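Local coordinates for putative gamma-glutamylcyclotransferase PH0828 (Pyrococcus horikoshii, PDB 1V30), which is a putative gamma-glutamylcyclotransferase, probably releasing 5-oxoproline from gamma-glutamyl compounds, although its natural substrate is not established, at residues G55-E60 against A93-W98; Q41-F44 against A50-G53; K20-Y25 against I75-G80. One frame throughout, in Å; residues are numbered along the deposited sequence.

The segments come along the chain in the order 20-25, 41-44, 50-53, 55-60, 75-80, 93-98. Contact 2 is nested in the loop closed by contact 3, while the segments of contacts 1 and 3 alternate. Contact 1 packs strand 56-64 on strand 93-98 in the core. Contact 2 pairs the strands of the 40-51 hairpin. Their centres are about 9 Å apart, and a K52-E97 salt bridge and a probable hydrogen bond from W98 N to A50 O join them. Together they tie the core strands to the hairpin. Contact 3, centred about 15 Å from contact 1 and about 17 Å from contact 2, joins two loops near the probable active site. W98 packs on G80 O between contacts 1 and 3.

Contact 1 (G55-E60 against A93-W98); sequences GKLKVE and AFLWEW
L57 and L95 meet tip to tip in the buried core of the AIG2-like fold, where side chains from strands of two different sheets come together. L57 sits on strand 56-64, the middle strand of an antiparallel three-stranded sheet. L95 belongs to strand 93-98, which pairs with strand 81-86. V59 CA and L95 CA are 9.3 Å apart, and no hydrogen bond joins the two segments. The contact is made by apolar side chains alone.

Both leucines point toward the opposite strand. L57 has CG anti to the backbone N (chi1 175°), which carries CG toward L95. Its chi2 near 80° then leaves CD2 as the branch that touches. The other branch goes elsewhere: CD1 packs on L42 CB. L95 also holds CG opposite its backbone N, but its chi2 of 144° is well away from a staggered value. The methyl CD1 of L95 does all the touching on its side. It approaches L57 CD2 to 4.0 Å. V59, two residues further along the strand, turns its side chain toward the same methyl.

V59 also packs on A11 and I37, and L95 on V84. L57 touches Y13, a substrate-binding residue by similarity, and the hydroxyl of Y13 bonds to W96 O. V59 uses one branch only: CG1 lies 4.3 Å from L95 CD1, while CG2 is 6.0 Å from that methyl.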
# COMPACT_ATOMS: atom_id res chain seq x y z
N GLY A 55 1.27 -6.39 -14.24
CA GLY A 55 1.13 -7.15 -13.01
C GLY A 55 -0.02 -6.72 -12.12
O GLY A 55 -0.75 -5.78 -12.45
N LYS A 56 -0.21 -7.41 -11.00
CA LYS A 56 -1.27 -7.05 -10.07
C LYS A 56 -0.71 -6.82 -8.68
O LYS A 56 0.24 -7.48 -8.24
CB LYS A 56 -2.38 -8.12 -10.04
CG LYS A 56 -1.98 -9.48 -9.52
CD LYS A 56 -3.20 -10.40 -9.47
CE LYS A 56 -2.87 -11.72 -8.80
NZ LYS A 56 -1.76 -12.44 -9.48
N LEU A 57 -1.33 -5.88 -7.98
CA LEU A 57 -0.89 -5.47 -6.65
C LEU A 57 -1.92 -5.76 -5.56
O LEU A 57 -3.08 -5.39 -5.69
CB LEU A 57 -0.59 -3.98 -6.69
CG LEU A 57 -0.21 -3.26 -5.40
CD1 LEU A 57 1.25 -3.51 -5.07
CD2 LEU A 57 -0.48 -1.77 -5.57
N LYS A 58 -1.48 -6.42 -4.49
CA LYS A 58 -2.39 -6.72 -3.39
C LYS A 58 -2.51 -5.51 -2.47
O LYS A 58 -1.51 -4.91 -2.06
CB LYS A 58 -1.89 -7.91 -2.58
CG LYS A 58 -2.88 -8.40 -1.53
CD LYS A 58 -2.24 -9.43 -0.62
CE LYS A 58 -3.26 -10.14 0.25
NZ LYS A 58 -4.00 -11.21 -0.49
N VAL A 59 -3.75 -5.14 -2.17
CA VAL A 59 -4.02 -4.01 -1.29
C VAL A 59 -5.05 -4.36 -0.24
O VAL A 59 -5.80 -5.34 -0.38
CB VAL A 59 -4.57 -2.78 -2.06
CG1 VAL A 59 -3.53 -2.25 -3.03
CG2 VAL A 59 -5.87 -3.16 -2.79
N GLU A 60 -5.06 -3.57 0.82
CA GLU A 60 -6.05 -3.67 1.88
C GLU A 60 -6.83 -2.38 1.68
O GLU A 60 -6.23 -1.30 1.58
CB GLU A 60 -5.38 -3.67 3.26
CG GLU A 60 -4.79 -5.00 3.65
CD GLU A 60 -3.93 -4.92 4.89
OE1 GLU A 60 -4.13 -4.01 5.72
OE2 GLU A 60 -3.05 -5.79 5.04
N ALA A 93 -10.90 4.18 -4.92
CA ALA A 93 -10.11 4.46 -3.73
C ALA A 93 -8.84 5.20 -4.10
O ALA A 93 -8.40 5.16 -5.25
CB ALA A 93 -9.77 3.15 -3.01
N PHE A 94 -8.25 5.88 -3.12
CA PHE A 94 -7.00 6.59 -3.34
C PHE A 94 -5.85 5.65 -2.98
O PHE A 94 -5.97 4.82 -2.07
CB PHE A 94 -6.92 7.85 -2.47
CG PHE A 94 -7.84 8.94 -2.92
CD1 PHE A 94 -9.08 9.11 -2.32
CD2 PHE A 94 -7.48 9.78 -3.97
CE1 PHE A 94 -9.95 10.11 -2.75
CE2 PHE A 94 -8.34 10.78 -4.41
CZ PHE A 94 -9.58 10.95 -3.80
N LEU A 95 -4.75 5.80 -3.70
CA LEU A 95 -3.56 4.98 -3.48
C LEU A 95 -2.35 5.90 -3.64
O LEU A 95 -2.38 6.82 -4.46
CB LEU A 95 -3.52 3.85 -4.51
CG LEU A 95 -2.29 2.94 -4.56
CD1 LEU A 95 -2.73 1.51 -4.87
CD2 LEU A 95 -1.31 3.45 -5.60
N TRP A 96 -1.32 5.65 -2.85
CA TRP A 96 -0.10 6.45 -2.90
C TRP A 96 0.90 5.76 -3.81
O TRP A 96 1.53 4.78 -3.44
CB TRP A 96 0.48 6.61 -1.50
CG TRP A 96 -0.26 7.63 -0.68
CD1 TRP A 96 -0.05 8.98 -0.66
CD2 TRP A 96 -1.33 7.37 0.24
NE1 TRP A 96 -0.93 9.58 0.21
CE2 TRP A 96 -1.73 8.62 0.78
CE3 TRP A 96 -2.00 6.21 0.66
CZ2 TRP A 96 -2.76 8.74 1.72
CZ3 TRP A 96 -3.03 6.33 1.60
CH2 TRP A 96 -3.39 7.59 2.11
N GLU A 97 1.01 6.30 -5.02
CA GLU A 97 1.90 5.78 -6.04
C GLU A 97 3.30 6.38 -5.94
O GLU A 97 3.45 7.60 -5.80
CB GLU A 97 1.30 6.10 -7.41
CG GLU A 97 2.21 5.86 -8.60
CD GLU A 97 1.53 6.27 -9.89
OE1 GLU A 97 0.58 5.58 -10.30
OE2 GLU A 97 1.95 7.30 -10.48
N TRP A 98 4.32 5.54 -5.99
CA TRP A 98 5.69 6.04 -5.91
C TRP A 98 5.90 6.92 -7.15
O TRP A 98 5.61 6.50 -8.27
CB TRP A 98 6.68 4.88 -5.87
CG TRP A 98 8.12 5.31 -5.83
CD1 TRP A 98 9.08 5.02 -6.75
CD2 TRP A 98 8.76 6.10 -4.81
NE1 TRP A 98 10.27 5.57 -6.37
CE2 TRP A 98 10.11 6.23 -5.19
CE3 TRP A 98 8.33 6.69 -3.62
CZ2 TRP A 98 11.04 6.94 -4.41
CZ3 TRP A 98 9.25 7.40 -2.84
CH2 TRP A 98 10.59 7.51 -3.25

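Contact 2 (Q41-F44 against A50-G53); sequences QLYF and AVKG
Q41 and V51 form an antiparallel hydrogen-bonded pair in the hairpin of strands 40-44 and 48-51. The bond from Q41 N to V51 O, 2.8 Å, is almost straight (170°). V51 N returns a bond of 3.1 Å to Q41 O. That oxygen also receives a CA-H...O contact from A50 CA. L42 and A50 form the next, non-hydrogen-bonded pair, and both also pack on L57.

Q41 makes the main side-chain contact. Its CG stands beside the backbone N (chi1 -58°), and the chain runs extended past G53. CG comes within 3.7 Å of G53 C. G53 has no side chain; a CB there would clash with Q41 CD. Both polar atoms of the amide have partners. OE1 accepts a 2.7 Å bond from a water that also donates to K52 O at 2.9 Å. NE2 donates to K54 O.

Y43 and V51 are on the same face of the sheet as Q41 and cross at about a right angle. V51 CG2 approaches Y43 CE1 to 3.8 Å, oblique to the ring.

With an alanine in place of Q41, K54 O would probably lose its amide donor and the bridging water one acceptor. The chemistry thus joins a backbone ladder to a single amide, whose two ends bind the turn that leaves strand 48-51 directly and through water.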
# COMPACT_ATOMS: atom_id res chain seq x y z
N GLN A 41 3.12 -2.74 -10.26
CA GLN A 41 4.20 -3.62 -9.84
C GLN A 41 4.66 -3.13 -8.48
O GLN A 41 4.54 -1.95 -8.16
CB GLN A 41 5.36 -3.56 -10.83
CG GLN A 41 4.97 -3.93 -12.25
CD GLN A 41 6.17 -4.02 -13.15
OE1 GLN A 41 7.10 -3.22 -13.04
NE2 GLN A 41 6.16 -4.99 -14.06
N LEU A 42 5.21 -4.05 -7.69
CA LEU A 42 5.68 -3.72 -6.34
C LEU A 42 7.17 -3.98 -6.19
O LEU A 42 7.65 -5.06 -6.53
CB LEU A 42 4.91 -4.57 -5.32
CG LEU A 42 5.28 -4.40 -3.84
CD1 LEU A 42 5.00 -2.97 -3.39
CD2 LEU A 42 4.47 -5.39 -3.00
N TYR A 43 7.88 -2.98 -5.70
CA TYR A 43 9.32 -3.07 -5.47
C TYR A 43 9.59 -2.75 -4.00
O TYR A 43 8.79 -2.07 -3.35
CB TYR A 43 10.09 -2.08 -6.35
CG TYR A 43 10.02 -2.40 -7.82
CD1 TYR A 43 8.88 -2.10 -8.57
CD2 TYR A 43 11.09 -3.03 -8.46
CE1 TYR A 43 8.80 -2.43 -9.91
CE2 TYR A 43 11.02 -3.36 -9.81
CZ TYR A 43 9.87 -3.06 -10.53
OH TYR A 43 9.78 -3.41 -11.86
N PHE A 44 10.72 -3.21 -3.49
CA PHE A 44 11.05 -2.94 -2.10
C PHE A 44 12.54 -2.83 -1.83
O PHE A 44 13.30 -3.74 -2.17
CB PHE A 44 10.43 -4.03 -1.20
CG PHE A 44 10.74 -3.87 0.27
CD1 PHE A 44 11.45 -4.86 0.95
CD2 PHE A 44 10.31 -2.75 0.97
CE1 PHE A 44 11.72 -4.74 2.31
CE2 PHE A 44 10.58 -2.62 2.34
CZ PHE A 44 11.29 -3.62 3.01
N ALA A 50 4.91 1.18 -5.27
CA ALA A 50 3.97 0.70 -6.28
C ALA A 50 4.09 1.65 -7.46
O ALA A 50 3.97 2.87 -7.30
CB ALA A 50 2.54 0.70 -5.74
N VAL A 51 4.38 1.10 -8.63
CA VAL A 51 4.50 1.89 -9.84
C VAL A 51 3.73 1.19 -10.94
O VAL A 51 3.55 -0.03 -10.89
CB VAL A 51 5.97 2.04 -10.29
CG1 VAL A 51 6.75 2.82 -9.25
CG2 VAL A 51 6.59 0.66 -10.52
N LYS A 52 3.26 1.95 -11.92
CA LYS A 52 2.50 1.36 -13.01
C LYS A 52 3.37 0.39 -13.80
O LYS A 52 4.55 0.65 -14.04
CB LYS A 52 1.96 2.44 -13.94
CG LYS A 52 0.95 3.35 -13.29
CD LYS A 52 0.28 4.24 -14.31
CE LYS A 52 -0.70 5.18 -13.65
NZ LYS A 52 0.01 6.12 -12.75
N GLY A 53 2.77 -0.73 -14.19
CA GLY A 53 3.49 -1.73 -14.95
C GLY A 53 2.69 -3.01 -15.02
O GLY A 53 1.65 -3.15 -14.36
O HOH W 1 7.11 -0.65 -13.95

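Contact 3 (K20-Y25 against I75-G80); sequences KPLHWY and IEIGTG
I75 lays its terminal methyl over one face of the Y25 ring. I75 CD1 is 3.5 Å from the centroid of the Y25 ring and 17° off the ring normal, a CH-pi contact. The methyl sits on the CE1-CZ side, with Y25 CE1 closest to I75 CD1 at 3.4 Å. CG1 of I75 follows alongside, near Y25 CZ and OH. This reach comes from an extended side chain: I75 has CG1 opposite the carbonyl carbon (chi1 -57°) and chi2 near 180°.

The other face of the Y25 ring is taken by W24 CH2, from the neighbouring residue. L22 O lies at the ring edge, in its plane. The phenol is thus flanked on both faces, which should limit its rotation.

Both segments are loops with 3-10 turns beside the probable active site of the AIG2-like fold. E76, the proton acceptor by similarity, follows I75 directly. In segment 20-25, L22 packs on T15 and L16, which bind substrate by similarity, and its backbone bonds to T15.

The L22 chain runs on extended to CD1. This methyl meets I75 CD1 tip to tip at 4.2 Å. L22 CD1 also touches I77 CG2 at 3.9 Å, where the two side chains cross obliquely. The I77 side chain also lies about 4 Å from a bound NHE molecule, probably from the crystallisation liquor. T79 OG1 donates to E76 O over 2.6 Å, and T79 N donates to the same oxygen.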
# COMPACT_ATOMS: atom_id res chain seq x y z
N LYS A 20 2.25 -3.56 9.43
CA LYS A 20 3.38 -2.82 8.86
C LYS A 20 3.69 -1.58 9.69
O LYS A 20 2.87 -1.14 10.49
CB LYS A 20 3.09 -2.49 7.39
CG LYS A 20 3.33 -3.67 6.45
CD LYS A 20 2.61 -4.92 6.91
CE LYS A 20 2.92 -6.12 6.03
NZ LYS A 20 2.13 -7.28 6.51
N PRO A 21 4.88 -0.98 9.49
CA PRO A 21 5.30 0.20 10.26
C PRO A 21 4.37 1.37 10.56
O PRO A 21 4.45 1.95 11.65
CB PRO A 21 6.56 0.65 9.54
CG PRO A 21 7.13 -0.63 9.04
CD PRO A 21 5.90 -1.33 8.49
N LEU A 22 3.49 1.74 9.64
CA LEU A 22 2.61 2.87 9.90
C LEU A 22 1.15 2.50 10.06
O LEU A 22 0.27 3.37 9.99
CB LEU A 22 2.75 3.92 8.79
CG LEU A 22 4.09 4.66 8.77
CD1 LEU A 22 4.12 5.63 7.60
CD2 LEU A 22 4.28 5.41 10.09
N HIS A 23 0.87 1.22 10.31
CA HIS A 23 -0.52 0.82 10.44
C HIS A 23 -1.28 1.48 11.58
O HIS A 23 -2.50 1.59 11.51
CB HIS A 23 -0.65 -0.69 10.58
CG HIS A 23 -2.07 -1.17 10.51
ND1 HIS A 23 -2.84 -1.02 9.38
CD2 HIS A 23 -2.87 -1.74 11.44
CE1 HIS A 23 -4.05 -1.48 9.61
NE2 HIS A 23 -4.10 -1.92 10.85
N TRP A 24 -0.57 1.93 12.61
CA TRP A 24 -1.25 2.56 13.73
C TRP A 24 -2.08 3.77 13.31
O TRP A 24 -3.01 4.16 14.02
CB TRP A 24 -0.25 2.95 14.84
CG TRP A 24 0.76 3.99 14.47
CD1 TRP A 24 1.94 3.80 13.80
CD2 TRP A 24 0.70 5.39 14.78
NE1 TRP A 24 2.61 4.99 13.67
CE2 TRP A 24 1.88 5.98 14.27
CE3 TRP A 24 -0.23 6.20 15.44
CZ2 TRP A 24 2.14 7.35 14.39
CZ3 TRP A 24 0.03 7.56 15.57
CH2 TRP A 24 1.21 8.12 15.05
N TYR A 25 -1.77 4.35 12.16
CA TYR A 25 -2.53 5.50 11.67
C TYR A 25 -3.96 5.10 11.30
O TYR A 25 -4.85 5.95 11.24
CB TYR A 25 -1.87 6.13 10.44
CG TYR A 25 -0.85 7.21 10.76
CD1 TYR A 25 0.50 6.90 10.89
CD2 TYR A 25 -1.25 8.53 10.95
CE1 TYR A 25 1.44 7.89 11.21
CE2 TYR A 25 -0.33 9.52 11.27
CZ TYR A 25 1.01 9.19 11.39
OH TYR A 25 1.93 10.17 11.71
N ILE A 75 2.27 12.93 6.52
CA ILE A 75 3.45 12.18 6.96
C ILE A 75 4.63 12.47 6.03
O ILE A 75 4.51 12.41 4.81
CB ILE A 75 3.17 10.65 6.99
CG1 ILE A 75 1.98 10.37 7.91
CG2 ILE A 75 4.40 9.90 7.48
CD1 ILE A 75 1.55 8.91 7.95
N GLU A 76 5.78 12.78 6.62
CA GLU A 76 6.99 13.09 5.87
C GLU A 76 7.37 12.03 4.84
O GLU A 76 7.75 12.36 3.71
CB GLU A 76 8.15 13.31 6.83
CG GLU A 76 9.32 14.06 6.24
CD GLU A 76 8.96 15.48 5.85
OE1 GLU A 76 9.82 16.18 5.26
OE2 GLU A 76 7.82 15.91 6.14
N ILE A 77 7.26 10.76 5.22
CA ILE A 77 7.63 9.67 4.33
C ILE A 77 6.79 9.63 3.05
O ILE A 77 7.15 8.96 2.08
CB ILE A 77 7.54 8.30 5.07
CG1 ILE A 77 8.50 7.30 4.43
CG2 ILE A 77 6.12 7.77 5.05
CD1 ILE A 77 9.96 7.62 4.69
N GLY A 78 5.68 10.35 3.04
CA GLY A 78 4.83 10.38 1.86
C GLY A 78 5.37 11.29 0.77
O GLY A 78 4.79 11.37 -0.32
N THR A 79 6.48 11.97 1.06
CA THR A 79 7.12 12.90 0.14
C THR A 79 7.31 12.40 -1.29
O THR A 79 7.01 13.11 -2.25
CB THR A 79 8.52 13.32 0.66
OG1 THR A 79 8.38 14.05 1.88
CG2 THR A 79 9.25 14.18 -0.36
N GLY A 80 7.80 11.18 -1.42
CA GLY A 80 8.05 10.63 -2.74
C GLY A 80 6.87 9.97 -3.44
O GLY A 80 7.01 9.53 -4.58